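Local coordinates for protein CalU16 (Micromonospora echinospora, PDB 4FPW) that probably gives its producer self-resistance to the enediyne calicheamicin by sacrificing itself, as a protein of the Bet v 1-like (helix-grip) fold and AHA1 family, at residues I15-A20 and A114-Q119; S22-Q27 and E110-T115; L57-N62 and I73-P78; R81-W86 and D93-L98. All blocks are in the same frame, centred on the assembly; numbering follows the deposited sequence.

Interaction 1 of 4, residues I15-A20 and A114-Q119; sequences IPAGEA and ATTSEQ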
loop_
_atom_site.group_PDB
_atom_site.type_symbol
_atom_site.label_atom_id
_atom_site.label_comp_id
_atom_site.label_asym_id
_atom_site.label_seq_id
_atom_site.Cartn_x
_atom_site.Cartn_y
_atom_site.Cartn_z
ATOM N N ILE A 15 4.258 10.077 -12.456
ATOM C CA ILE A 15 5.389 9.210 -12.070
ATOM C C ILE A 15 6.284 8.930 -13.280
ATOM O O ILE A 15 5.836 9.073 -14.416
ATOM C CB ILE A 15 4.904 7.890 -11.431
ATOM C CG1 ILE A 15 4.159 7.016 -12.450
ATOM C CG2 ILE A 15 3.999 8.189 -10.242
ATOM C CD1 ILE A 15 3.837 5.626 -11.928
ATOM N N PRO A 16 7.544 8.512 -13.044
ATOM C CA PRO A 16 8.484 8.261 -14.123
ATOM C C PRO A 16 7.883 7.559 -15.345
ATOM O O PRO A 16 8.125 7.988 -16.481
ATOM C CB PRO A 16 9.536 7.391 -13.446
ATOM C CG PRO A 16 9.569 7.917 -12.049
ATOM C CD PRO A 16 8.148 8.221 -11.729
ATOM N N ALA A 17 7.070 6.530 -15.121
ATOM C CA ALA A 17 6.409 5.850 -16.234
ATOM C C ALA A 17 5.375 6.730 -16.933
ATOM O O ALA A 17 4.783 6.291 -17.907
ATOM C CB ALA A 17 5.758 4.564 -15.762
ATOM N N GLY A 18 5.142 7.946 -16.418
ATOM C CA GLY A 18 4.144 8.874 -16.969
ATOM C C GLY A 18 2.988 9.347 -16.067
ATOM O O GLY A 18 3.077 9.402 -14.826
ATOM N N GLU A 19 1.902 9.740 -16.726
ATOM C CA GLU A 19 0.669 10.129 -16.045
ATOM C C GLU A 19 -0.041 8.882 -15.607
ATOM O O GLU A 19 -0.496 8.118 -16.446
ATOM C CB GLU A 19 -0.256 10.904 -16.983
ATOM C CG GLU A 19 0.084 12.370 -17.114
ATOM C CD GLU A 19 0.025 13.082 -15.780
ATOM O OE1 GLU A 19 -1.018 12.995 -15.076
ATOM O OE2 GLU A 19 1.040 13.728 -15.448
ATOM N N ALA A 20 -0.137 8.675 -14.302
ATOM C CA ALA A 20 -0.859 7.531 -13.769
ATOM C C ALA A 20 -2.098 7.971 -13.001
ATOM O O ALA A 20 -2.158 9.094 -12.489
ATOM C CB ALA A 20 0.059 6.718 -12.872
ATOM N N ALA A 114 0.046 4.263 -7.285
ATOM C CA ALA A 114 -0.196 4.861 -8.582
ATOM C C ALA A 114 0.511 4.035 -9.639
ATOM O O ALA A 114 1.634 3.566 -9.421
ATOM C CB ALA A 114 0.319 6.291 -8.602
ATOM N N THR A 115 -0.154 3.880 -10.783
ATOM C CA THR A 115 0.352 3.108 -11.903
ATOM C C THR A 115 -0.380 3.480 -13.180
ATOM O O THR A 115 -1.590 3.701 -13.160
ATOM C CB THR A 115 0.141 1.610 -11.705
ATOM O OG1 THR A 115 0.304 0.950 -12.969
ATOM C CG2 THR A 115 -1.266 1.311 -11.160
ATOM N N THR A 116 0.358 3.509 -14.283
ATOM C CA THR A 116 -0.156 3.904 -15.589
ATOM C C THR A 116 -0.934 2.761 -16.240
ATOM O O THR A 116 -1.566 2.951 -17.272
ATOM C CB THR A 116 1.008 4.260 -16.549
ATOM O OG1 THR A 116 1.847 3.111 -16.713
ATOM C CG2 THR A 116 1.865 5.417 -16.014
ATOM N N SER A 117 -0.869 1.571 -15.646
ATOM C CA SER A 117 -1.591 0.411 -16.147
ATOM C C SER A 117 -3.003 0.270 -15.549
ATOM O O SER A 117 -3.163 -0.029 -14.350
ATOM C CB SER A 117 -0.786 -0.838 -15.834
ATOM O OG SER A 117 -1.382 -1.981 -16.417
ATOM N N GLU A 118 -4.024 0.471 -16.384
ATOM C CA GLU A 118 -5.415 0.299 -15.954
ATOM C C GLU A 118 -5.689 -1.071 -15.336
ATOM O O GLU A 118 -6.397 -1.171 -14.345
ATOM C CB GLU A 118 -6.380 0.498 -17.112
ATOM C CG GLU A 118 -7.841 0.397 -16.686
ATOM C CD GLU A 118 -8.770 1.096 -17.647
ATOM O OE1 GLU A 118 -9.426 2.078 -17.243
ATOM O OE2 GLU A 118 -8.819 0.675 -18.818
ATOM N N GLN A 119 -5.139 -2.116 -15.944
ATOM C CA GLN A 119 -5.244 -3.483 -15.432
ATOM C C GLN A 119 -4.641 -3.585 -14.033
ATOM O O GLN A 119 -5.243 -4.162 -13.119
ATOM C CB GLN A 119 -4.507 -4.417 -16.378
ATOM C CG GLN A 119 -4.746 -5.890 -16.126
ATOM C CD GLN A 119 -4.175 -6.743 -17.234
ATOM O OE1 GLN A 119 -4.321 -6.418 -18.411
ATOM N NE2 GLN A 119 -3.517 -7.842 -16.867
#

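Interaction 2 of 4, residues S22-Q27 and E110-T115; sequences SIIIRQ and ELEHAT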
loop_
_atom_site.group_PDB
_atom_site.type_symbol
_atom_site.label_atom_id
_atom_site.label_comp_id
_atom_site.label_asym_id
_atom_site.label_seq_id
_atom_site.Cartn_x
_atom_site.Cartn_y
_atom_site.Cartn_z
ATOM N N SER A 22 -4.594 6.343 -9.697
ATOM C CA SER A 22 -4.195 5.612 -8.489
ATOM C C SER A 22 -5.333 5.054 -7.633
ATOM O O SER A 22 -6.476 5.539 -7.642
ATOM C CB SER A 22 -3.291 6.479 -7.602
ATOM O OG SER A 22 -3.933 7.686 -7.233
ATOM N N ILE A 23 -4.954 4.016 -6.898
ATOM C CA ILE A 23 -5.718 3.396 -5.840
ATOM C C ILE A 23 -5.439 4.173 -4.580
ATOM O O ILE A 23 -4.286 4.526 -4.315
ATOM C CB ILE A 23 -5.248 1.933 -5.662
ATOM C CG1 ILE A 23 -6.254 0.976 -6.303
ATOM C CG2 ILE A 23 -5.012 1.557 -4.200
ATOM C CD1 ILE A 23 -6.765 1.407 -7.663
ATOM N N ILE A 24 -6.489 4.442 -3.804
ATOM C CA ILE A 24 -6.333 5.106 -2.515
ATOM C C ILE A 24 -7.193 4.390 -1.484
ATOM O O ILE A 24 -8.410 4.304 -1.635
ATOM C CB ILE A 24 -6.713 6.595 -2.594
ATOM C CG1 ILE A 24 -5.661 7.373 -3.395
ATOM C CG2 ILE A 24 -6.799 7.199 -1.200
ATOM C CD1 ILE A 24 -6.114 8.750 -3.846
ATOM N N ILE A 25 -6.545 3.887 -0.438
ATOM C CA ILE A 25 -7.193 3.108 0.584
ATOM C C ILE A 25 -7.058 3.874 1.874
ATOM O O ILE A 25 -5.949 4.283 2.231
ATOM C CB ILE A 25 -6.539 1.735 0.713
ATOM C CG1 ILE A 25 -6.969 0.863 -0.461
ATOM C CG2 ILE A 25 -6.905 1.052 2.029
ATOM C CD1 ILE A 25 -6.072 -0.338 -0.657
ATOM N N ARG A 26 -8.194 4.074 2.551
ATOM C CA ARG A 26 -8.238 4.802 3.804
ATOM C C ARG A 26 -8.848 3.918 4.862
ATOM O O ARG A 26 -9.937 3.359 4.677
ATOM C CB ARG A 26 -9.074 6.074 3.677
ATOM C CG ARG A 26 -8.727 6.951 2.473
ATOM C CD ARG A 26 -9.343 8.332 2.628
ATOM N NE ARG A 26 -8.867 9.271 1.613
ATOM C CZ ARG A 26 -9.507 9.601 0.489
ATOM N NH1 ARG A 26 -10.696 9.082 0.169
ATOM N NH2 ARG A 26 -8.945 10.479 -0.333
ATOM N N GLN A 27 -8.131 3.801 5.970
ATOM C CA GLN A 27 -8.518 2.970 7.077
ATOM C C GLN A 27 -8.072 3.650 8.339
ATOM O O GLN A 27 -6.977 4.229 8.400
ATOM C CB GLN A 27 -7.832 1.629 7.004
ATOM C CG GLN A 27 -8.169 0.821 5.766
ATOM C CD GLN A 27 -7.562 -0.556 5.836
ATOM O OE1 GLN A 27 -6.354 -0.692 6.017
ATOM N NE2 GLN A 27 -8.389 -1.588 5.691
ATOM N N GLU A 110 -3.397 6.110 5.102
ATOM C CA GLU A 110 -3.735 6.262 3.694
ATOM C C GLU A 110 -2.659 5.619 2.841
ATOM O O GLU A 110 -1.480 5.967 2.944
ATOM C CB GLU A 110 -3.914 7.738 3.296
ATOM C CG GLU A 110 -5.225 8.332 3.804
ATOM C CD GLU A 110 -5.634 9.642 3.147
ATOM O OE1 GLU A 110 -6.198 10.491 3.878
ATOM O OE2 GLU A 110 -5.435 9.804 1.917
ATOM N N LEU A 111 -3.071 4.678 2.002
ATOM C CA LEU A 111 -2.145 3.998 1.139
ATOM C C LEU A 111 -2.561 4.139 -0.299
ATOM O O LEU A 111 -3.626 3.640 -0.691
ATOM C CB LEU A 111 -2.012 2.528 1.495
ATOM C CG LEU A 111 -0.836 1.879 0.750
ATOM C CD1 LEU A 111 -0.146 0.896 1.670
ATOM C CD2 LEU A 111 -1.269 1.180 -0.528
ATOM N N GLU A 112 -1.690 4.800 -1.077
ATOM C CA GLU A 112 -1.944 5.104 -2.475
ATOM C C GLU A 112 -0.865 4.504 -3.345
ATOM O O GLU A 112 0.322 4.802 -3.183
ATOM C CB GLU A 112 -1.987 6.618 -2.711
ATOM C CG GLU A 112 -2.208 6.978 -4.177
ATOM C CD GLU A 112 -2.448 8.449 -4.432
ATOM O OE1 GLU A 112 -2.303 9.284 -3.508
ATOM O OE2 GLU A 112 -2.804 8.765 -5.580
ATOM N N HIS A 113 -1.303 3.673 -4.274
ATOM C CA HIS A 113 -0.451 3.051 -5.261
ATOM C C HIS A 113 -0.889 3.605 -6.603
ATOM O O HIS A 113 -2.050 3.464 -6.997
ATOM C CB HIS A 113 -0.649 1.543 -5.227
ATOM C CG HIS A 113 0.394 0.764 -5.971
ATOM N ND1 HIS A 113 0.829 -0.472 -5.546
ATOM C CD2 HIS A 113 1.078 1.025 -7.109
ATOM C CE1 HIS A 113 1.719 -0.947 -6.391
ATOM N NE2 HIS A 113 1.893 -0.055 -7.344
ATOM N N ALA A 114 0.046 4.263 -7.285
ATOM C CA ALA A 114 -0.196 4.861 -8.582
ATOM C C ALA A 114 0.511 4.035 -9.639
ATOM O O ALA A 114 1.634 3.566 -9.421
ATOM C CB ALA A 114 0.319 6.291 -8.602
ATOM N N THR A 115 -0.154 3.880 -10.783
ATOM C CA THR A 115 0.352 3.108 -11.903
ATOM C C THR A 115 -0.380 3.480 -13.180
ATOM O O THR A 115 -1.590 3.701 -13.160
ATOM C CB THR A 115 0.141 1.610 -11.705
ATOM O OG1 THR A 115 0.304 0.950 -12.969
ATOM C CG2 THR A 115 -1.266 1.311 -11.160
#

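Interaction 3 of 4, residues L57-N62 and I73-P78; sequences LREGGN and ILRCEP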
loop_
_atom_site.group_PDB
_atom_site.type_symbol
_atom_site.label_atom_id
_atom_site.label_comp_id
_atom_site.label_asym_id
_atom_site.label_seq_id
_atom_site.Cartn_x
_atom_site.Cartn_y
_atom_site.Cartn_z
ATOM N N LEU A 57 16.950 -0.317 4.420
ATOM C CA LEU A 57 15.723 0.430 4.683
ATOM C C LEU A 57 16.081 1.802 5.260
ATOM O O LEU A 57 16.264 1.967 6.466
ATOM C CB LEU A 57 14.795 -0.350 5.614
ATOM C CG LEU A 57 14.462 -1.766 5.132
ATOM C CD1 LEU A 57 13.451 -2.408 6.068
ATOM C CD2 LEU A 57 13.955 -1.806 3.693
ATOM N N ARG A 58 16.232 2.758 4.349
ATOM C CA ARG A 58 16.459 4.162 4.665
ATOM C C ARG A 58 16.245 4.946 3.378
ATOM O O ARG A 58 16.218 4.364 2.294
ATOM C CB ARG A 58 17.872 4.401 5.204
ATOM C CG ARG A 58 18.983 3.813 4.334
ATOM C CD ARG A 58 20.272 4.626 4.379
ATOM N NE ARG A 58 21.158 4.274 3.266
ATOM C CZ ARG A 58 21.072 4.760 2.022
ATOM N NH1 ARG A 58 20.138 5.648 1.690
ATOM N NH2 ARG A 58 21.933 4.352 1.092
ATOM N N GLU A 59 16.102 6.261 3.498
ATOM C CA GLU A 59 15.717 7.103 2.361
ATOM C C GLU A 59 16.739 7.001 1.239
ATOM O O GLU A 59 17.922 6.927 1.503
ATOM C CB GLU A 59 15.569 8.554 2.812
ATOM C CG GLU A 59 14.664 9.396 1.936
ATOM C CD GLU A 59 14.339 10.726 2.580
ATOM O OE1 GLU A 59 15.269 11.420 3.000
ATOM O OE2 GLU A 59 13.152 11.092 2.666
ATOM N N GLY A 60 16.279 6.954 -0.008
ATOM C CA GLY A 60 17.162 6.705 -1.147
ATOM C C GLY A 60 17.731 5.292 -1.197
ATOM O O GLY A 60 18.343 4.912 -2.193
ATOM N N GLY A 61 17.540 4.511 -0.132
ATOM C CA GLY A 61 17.921 3.107 -0.117
ATOM C C GLY A 61 16.951 2.283 -0.928
ATOM O O GLY A 61 16.193 2.824 -1.741
ATOM N N ASN A 62 16.953 0.970 -0.717
ATOM C CA ASN A 62 16.124 0.108 -1.546
ATOM C C ASN A 62 15.662 -1.152 -0.850
ATOM O O ASN A 62 16.232 -1.563 0.167
ATOM C CB ASN A 62 16.859 -0.249 -2.841
ATOM C CG ASN A 62 17.814 -1.400 -2.664
ATOM O OD1 ASN A 62 18.783 -1.318 -1.894
ATOM N ND2 ASN A 62 17.549 -2.496 -3.373
ATOM N N ILE A 73 13.541 3.608 -2.179
ATOM C CA ILE A 73 12.931 4.305 -1.104
ATOM C C ILE A 73 13.145 5.762 -1.429
ATOM O O ILE A 73 14.147 6.369 -1.031
ATOM C CB ILE A 73 13.567 3.870 0.231
ATOM C CG1 ILE A 73 13.340 2.359 0.427
ATOM C CG2 ILE A 73 13.001 4.666 1.399
ATOM C CD1 ILE A 73 13.948 1.787 1.693
ATOM N N LEU A 74 12.188 6.316 -2.169
ATOM C CA LEU A 74 12.244 7.718 -2.593
ATOM C C LEU A 74 12.141 8.652 -1.377
ATOM O O LEU A 74 13.099 9.372 -1.068
ATOM C CB LEU A 74 11.149 8.019 -3.640
ATOM C CG LEU A 74 10.998 7.008 -4.790
ATOM C CD1 LEU A 74 9.845 7.343 -5.732
ATOM C CD2 LEU A 74 12.303 6.873 -5.565
ATOM N N ARG A 75 11.013 8.600 -0.658
ATOM C CA ARG A 75 10.764 9.502 0.493
ATOM C C ARG A 75 10.448 8.752 1.792
ATOM O O ARG A 75 9.690 7.774 1.793
ATOM C CB ARG A 75 9.596 10.438 0.177
ATOM C CG ARG A 75 9.591 11.730 0.977
ATOM C CD ARG A 75 10.593 12.709 0.402
ATOM N NE ARG A 75 10.459 14.020 1.010
ATOM C CZ ARG A 75 11.393 14.962 1.001
ATOM N NH1 ARG A 75 12.563 14.756 0.403
ATOM N NH2 ARG A 75 11.152 16.119 1.601
ATOM N N CYS A 76 11.024 9.229 2.895
ATOM C CA CYS A 76 10.757 8.674 4.220
ATOM C C CYS A 76 10.722 9.808 5.237
ATOM O O CYS A 76 11.772 10.365 5.608
ATOM C CB CYS A 76 11.808 7.630 4.608
ATOM S SG CYS A 76 11.233 6.412 5.828
ATOM N N GLU A 77 9.503 10.147 5.664
ATOM C CA GLU A 77 9.244 11.226 6.618
ATOM C C GLU A 77 8.585 10.618 7.854
ATOM O O GLU A 77 7.371 10.747 8.037
ATOM C CB GLU A 77 8.326 12.283 5.975
ATOM C CG GLU A 77 8.992 13.071 4.846
ATOM C CD GLU A 77 8.039 13.861 3.945
ATOM O OE1 GLU A 77 6.803 13.807 4.110
ATOM O OE2 GLU A 77 8.543 14.561 3.050
ATOM N N PRO A 78 9.373 9.919 8.692
ATOM C CA PRO A 78 8.766 9.276 9.866
ATOM C C PRO A 78 8.199 10.308 10.818
ATOM O O PRO A 78 8.808 11.346 10.970
ATOM C CB PRO A 78 9.937 8.547 10.527
ATOM C CG PRO A 78 11.169 9.235 10.049
ATOM C CD PRO A 78 10.845 9.889 8.729
#

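Interaction 4 of 4, residues R81-W86 and D93-L98; sequences RLTISW and DSEVEL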
loop_
_atom_site.group_PDB
_atom_site.type_symbol
_atom_site.label_atom_id
_atom_site.label_comp_id
_atom_site.label_asym_id
_atom_site.label_seq_id
_atom_site.Cartn_x
_atom_site.Cartn_y
_atom_site.Cartn_z
ATOM N N ARG A 81 5.038 9.862 6.493
ATOM C CA ARG A 81 4.989 9.602 5.064
ATOM C C ARG A 81 6.072 8.642 4.603
ATOM O O ARG A 81 7.145 8.541 5.200
ATOM C CB ARG A 81 5.067 10.928 4.307
ATOM C CG ARG A 81 5.439 10.790 2.842
ATOM C CD ARG A 81 5.367 12.120 2.116
ATOM N NE ARG A 81 5.265 11.915 0.680
ATOM C CZ ARG A 81 5.415 12.868 -0.235
ATOM N NH1 ARG A 81 5.672 14.124 0.124
ATOM N NH2 ARG A 81 5.303 12.560 -1.522
ATOM N N LEU A 82 5.769 7.943 3.521
ATOM C CA LEU A 82 6.626 6.898 3.012
ATOM C C LEU A 82 6.273 6.801 1.548
ATOM O O LEU A 82 5.096 6.587 1.227
ATOM C CB LEU A 82 6.306 5.572 3.730
ATOM C CG LEU A 82 7.326 4.426 3.902
ATOM C CD1 LEU A 82 6.949 3.193 3.095
ATOM C CD2 LEU A 82 8.758 4.860 3.598
ATOM N N THR A 83 7.257 7.046 0.674
ATOM C CA THR A 83 7.101 6.803 -0.753
ATOM C C THR A 83 8.225 5.883 -1.246
ATOM O O THR A 83 9.388 6.013 -0.859
ATOM C CB THR A 83 7.107 8.101 -1.574
ATOM O OG1 THR A 83 6.276 9.076 -0.938
ATOM C CG2 THR A 83 6.602 7.842 -3.010
ATOM N N ILE A 84 7.850 4.951 -2.106
ATOM C CA ILE A 84 8.765 3.995 -2.658
ATOM C C ILE A 84 8.369 3.693 -4.096
ATOM O O ILE A 84 7.184 3.821 -4.453
ATOM C CB ILE A 84 8.747 2.677 -1.869
ATOM C CG1 ILE A 84 7.332 2.076 -1.804
ATOM C CG2 ILE A 84 9.293 2.893 -0.482
ATOM C CD1 ILE A 84 7.343 0.568 -1.736
ATOM N N SER A 85 9.352 3.302 -4.907
ATOM C CA SER A 85 9.086 2.849 -6.279
ATOM C C SER A 85 8.689 1.403 -6.186
ATOM O O SER A 85 8.855 0.780 -5.152
ATOM C CB SER A 85 10.324 2.983 -7.198
ATOM O OG SER A 85 11.332 2.022 -6.886
ATOM N N TRP A 86 8.180 0.862 -7.275
ATOM C CA TRP A 86 7.588 -0.453 -7.236
ATOM C C TRP A 86 7.798 -1.150 -8.588
ATOM O O TRP A 86 7.065 -0.889 -9.559
ATOM C CB TRP A 86 6.106 -0.311 -6.896
ATOM C CG TRP A 86 5.454 -1.569 -6.514
ATOM C CD1 TRP A 86 4.803 -2.436 -7.335
ATOM C CD2 TRP A 86 5.380 -2.119 -5.201
ATOM N NE1 TRP A 86 4.339 -3.516 -6.618
ATOM C CE2 TRP A 86 4.675 -3.339 -5.300
ATOM C CE3 TRP A 86 5.848 -1.700 -3.944
ATOM C CZ2 TRP A 86 4.418 -4.139 -4.198
ATOM C CZ3 TRP A 86 5.578 -2.484 -2.845
ATOM C CH2 TRP A 86 4.864 -3.695 -2.975
ATOM N N ASP A 93 6.528 0.455 -14.174
ATOM C CA ASP A 93 6.981 0.820 -12.847
ATOM C C ASP A 93 5.872 1.630 -12.215
ATOM O O ASP A 93 5.116 2.322 -12.897
ATOM C CB ASP A 93 8.324 1.581 -12.878
ATOM C CG ASP A 93 9.541 0.644 -13.043
ATOM O OD1 ASP A 93 9.363 -0.501 -13.517
ATOM O OD2 ASP A 93 10.677 1.046 -12.682
ATOM N N SER A 94 5.769 1.502 -10.904
ATOM C CA SER A 94 4.677 2.068 -10.124
ATOM C C SER A 94 5.260 2.863 -8.984
ATOM O O SER A 94 6.475 2.925 -8.817
ATOM C CB SER A 94 3.821 0.948 -9.541
ATOM O OG SER A 94 3.157 0.185 -10.534
ATOM N N GLU A 95 4.383 3.456 -8.184
ATOM C CA GLU A 95 4.805 4.223 -7.015
ATOM C C GLU A 95 3.751 4.010 -5.964
ATOM O O GLU A 95 2.563 3.975 -6.274
ATOM C CB GLU A 95 4.879 5.689 -7.396
ATOM C CG GLU A 95 5.819 6.578 -6.607
ATOM C CD GLU A 95 6.052 7.885 -7.355
ATOM O OE1 GLU A 95 6.659 7.822 -8.450
ATOM O OE2 GLU A 95 5.610 8.963 -6.881
ATOM N N VAL A 96 4.192 3.849 -4.724
ATOM C CA VAL A 96 3.307 3.595 -3.610
ATOM C C VAL A 96 3.621 4.609 -2.512
ATOM O O VAL A 96 4.790 4.983 -2.314
ATOM C CB VAL A 96 3.453 2.164 -3.042
ATOM C CG1 VAL A 96 2.220 1.808 -2.204
ATOM C CG2 VAL A 96 3.610 1.134 -4.144
ATOM N N GLU A 97 2.579 5.051 -1.795
ATOM C CA GLU A 97 2.774 6.032 -0.741
ATOM C C GLU A 97 1.912 5.744 0.453
ATOM O O GLU A 97 0.739 5.384 0.326
ATOM C CB GLU A 97 2.486 7.449 -1.232
ATOM C CG GLU A 97 2.974 8.524 -0.280
ATOM C CD GLU A 97 2.687 9.917 -0.783
ATOM O OE1 GLU A 97 3.421 10.409 -1.666
ATOM O OE2 GLU A 97 1.716 10.526 -0.300
ATOM N N LEU A 98 2.505 5.908 1.620
ATOM C CA LEU A 98 1.780 5.758 2.840
ATOM C C LEU A 98 1.827 7.073 3.577
ATOM O O LEU A 98 2.911 7.606 3.788
ATOM C CB LEU A 98 2.409 4.674 3.693
ATOM C CG LEU A 98 1.625 4.403 4.980
ATOM C CD1 LEU A 98 0.564 3.347 4.723
ATOM C CD2 LEU A 98 2.569 3.973 6.089
#

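Interaction 1 of 4, residues I15-A20 and A114-Q119
Ala20 and Thr116 meet where the bend between strands 7-15 and 20-29 of a helix-grip fold comes up against the lead-in to helix 118-138, and each offers the other a methyl group. Ala20 CB stands over the face of the peptide that joins Thr115 to Thr116, 3.3 Å from Thr115 C, in a tight packing of methyl on flat amide. Thr116 answers from its own side. Its hydroxyl lies between the backbone N and the carbonyl carbon (chi1 60°), which leaves the methyl anti to the carbonyl carbon and aimed at the bend. There Thr116 CG2 sits between two carbonyls, 3.6 Å from Ala17 O and equally far from Glu19 O, with Ala17 CB alongside. The bend opens with a type I turn from Ile15 to Gly18, and Ile15, at its start, brings CD1 to 3.9 Å from Ala114 O. The two segments meet through apolar surface, while their backbones bond to Arg13, Arg21 and Glu95 of neighbouring strands. On the side of 114-119, Ser117 occupies the N-cap position of helix 118-138, its OG weakly bonded to Met120 N. Strand thus passes into helix through an ST turn, in which Thr115 OG1 accepts from Ser117 N at 3.0 Å, the N-H pointing at the oxygen with an angle of 161°.

Interaction 2 of 4, residues S22-Q27 and E110-T115
Strands 22-27 and 110-115 form a buried antiparallel pair, part of the second and third strands of the curved sheet of the helix-grip fold, the axes of these short segments approaching to 4.6 Å, with Ile23 facing His113 and Ile25 facing Leu111 as hydrogen-bonded pairs. Each pair closes a ring of two backbone bonds, of which Leu111 N to Ile25 O (2.9 Å) is the straightest. Between them, at the non-hydrogen-bonded pair Ile24-Glu112, Glu112 CA comes to 3.0 Å from Ile23 O in a CA-H...O contact.

The side chains divide cleanly by face. On the one carrying Ile24, Arg26, Glu110 and Glu112, neighbours run alongside each other and point the same way. Glu112 is fully extended, with CG anti to the backbone N (chi1 178°), and its carboxylate lies beside the Ile24 chain, Ile24 CG1 being 3.5 Å from Glu112 CD. Arg26 and Glu110 lie side by side too, but their flat groups stand at 89° to each other. Arg26 NE reaches Glu110 OE2 only weakly, at 3.5 Å. Stronger partners flank the pair: Arg26 also bridges to Glu7, while Arg99 serves both Glu110 and Glu112, so this face is a small network of alternating charges.

The other face, with Ile23, Ile25, Leu111 and His113, turns to the helices. Trp173 of helix 161-177 packs on both isoleucines, and Trp128 of helix 118-138 touches Leu111 and bonds to His113 ND1. Strand 7-15 continues the sheet beyond 22-27, and strand 94-103 beyond 110-115.

Interaction 3 of 4, residues L57-N62 and I73-P78
Ile73 lies against one flat side of the turn 58-61, and its two branches, the methyl CG2 and the longer CG1-CD1 arm, account for much of the contact. CG2 touches Arg58 O at 3.4 Å, CG1 lies against the carbonyl of Gly61, and CD1 runs on to Leu57, whose CA is 3.7 Å away and whose own branch CD2 meets it at a slant. Ile73 N gives a hydrogen bond to Gly61 O (2.8 Å), while Gly60 N turns to Ile73 O at a modelled distance too short to trust.

A second grip lies further along. Glu59 throws its chain out straight, CG anti to the backbone N (chi1 -156°), so that OE2 accepts from Cys76 N at 2.8 Å with a nearly linear N-H (166°). The donor comes from the anti side of the carboxylate, somewhat out of its plane. Glu59 OE2 lies well out of the plane of the Arg75 guanidinium, so no N-H points at it and at most the opposite charges attract; Arg75 NE bonds instead to Glu77 OE2 (2.9 Å), two residues on in the same strand.

Outside this shell, Asp56 pairs with the Arg58 guanidinium, and Trp37 of helix 33-41 packs on Cys76. Leu74 and Arg75 together face Thr83 of strand 81-86, a classic beta bulge in strand 70-77. The other partner is a type II beta turn from Arg58 to Gly61, with Gly60 at positive phi and a Gly61 N to Arg58 O bond of 2.8 Å, leading into strand 62-65, next to the outermost strand 53-54.

Interaction 4 of 4, residues R81-W86 and D93-L98
Arg81 and Glu97 meet because both chains leave the backbone anti to N (chi1 163° and -167°) and run out extended, so that their ends converge on the face of the beta hairpin of strands 81-86 and 94-103 that carries Thr83 and Glu95. Arg81 NH2 comes to 2.9 Å from Glu97 OE1, forming a salt bridge in which the donor stands above the carboxylate plane; the two planes are turned 61° apart. Thr83 OG1 adds a weak bond to the same oxygen at 3.2 Å. Outside the hairpin, Arg13 also holds OE1 and Arg99 takes OE2, so the buried carboxylate is surrounded by positive charge and would be expected to stay ionised.

The backbone pairing is antiparallel and centred on Ile84 and Val96: Val96 N gives to Ile84 O at 3.0 Å, close to the C=O axis, and the return bond is similar. At the two ends the bonds Leu82 N to Leu98 O and Trp86 N to Ser94 O are weak, although each is backed by a sounder partner in the opposite direction.

On the face away from the charges, Leu82 CB touches Leu98 CB at 4.0 Å, and Ile84 runs side by side with Val96. Trp86 carries this layer to the neighbouring strand and helix, where its ring meets His113 edge-to-face and also contacts Trp128. Its CB packs on Ser94 CB, and Trp86 CE3 lies 3.6 Å from Val96 CG2.

In the fold
Going from the N terminus, interaction 1 opens the widest loop, from the bend after strand 7-15 to helix 118-138. Interaction 2 starts later and ends on the same stretch, sharing Ala114 and Thr115, and sets strand 20-29 beside strand 106-115. Inside both loops interactions 3 and 4 follow in series: the first closes an excursion through strand 62-65 and into strand 70-77, the second the hairpin of strands 81-86 and 94-103. None cross. Strand 106-115 bonds to the hairpin of interaction 4 through Glu112 O and Glu97 N, and strand 81-86 to strand 70-77 through Thr83 N and Arg75 O. One antiparallel sheet thus links all four, from its N-terminal strands to those near its opposite edge.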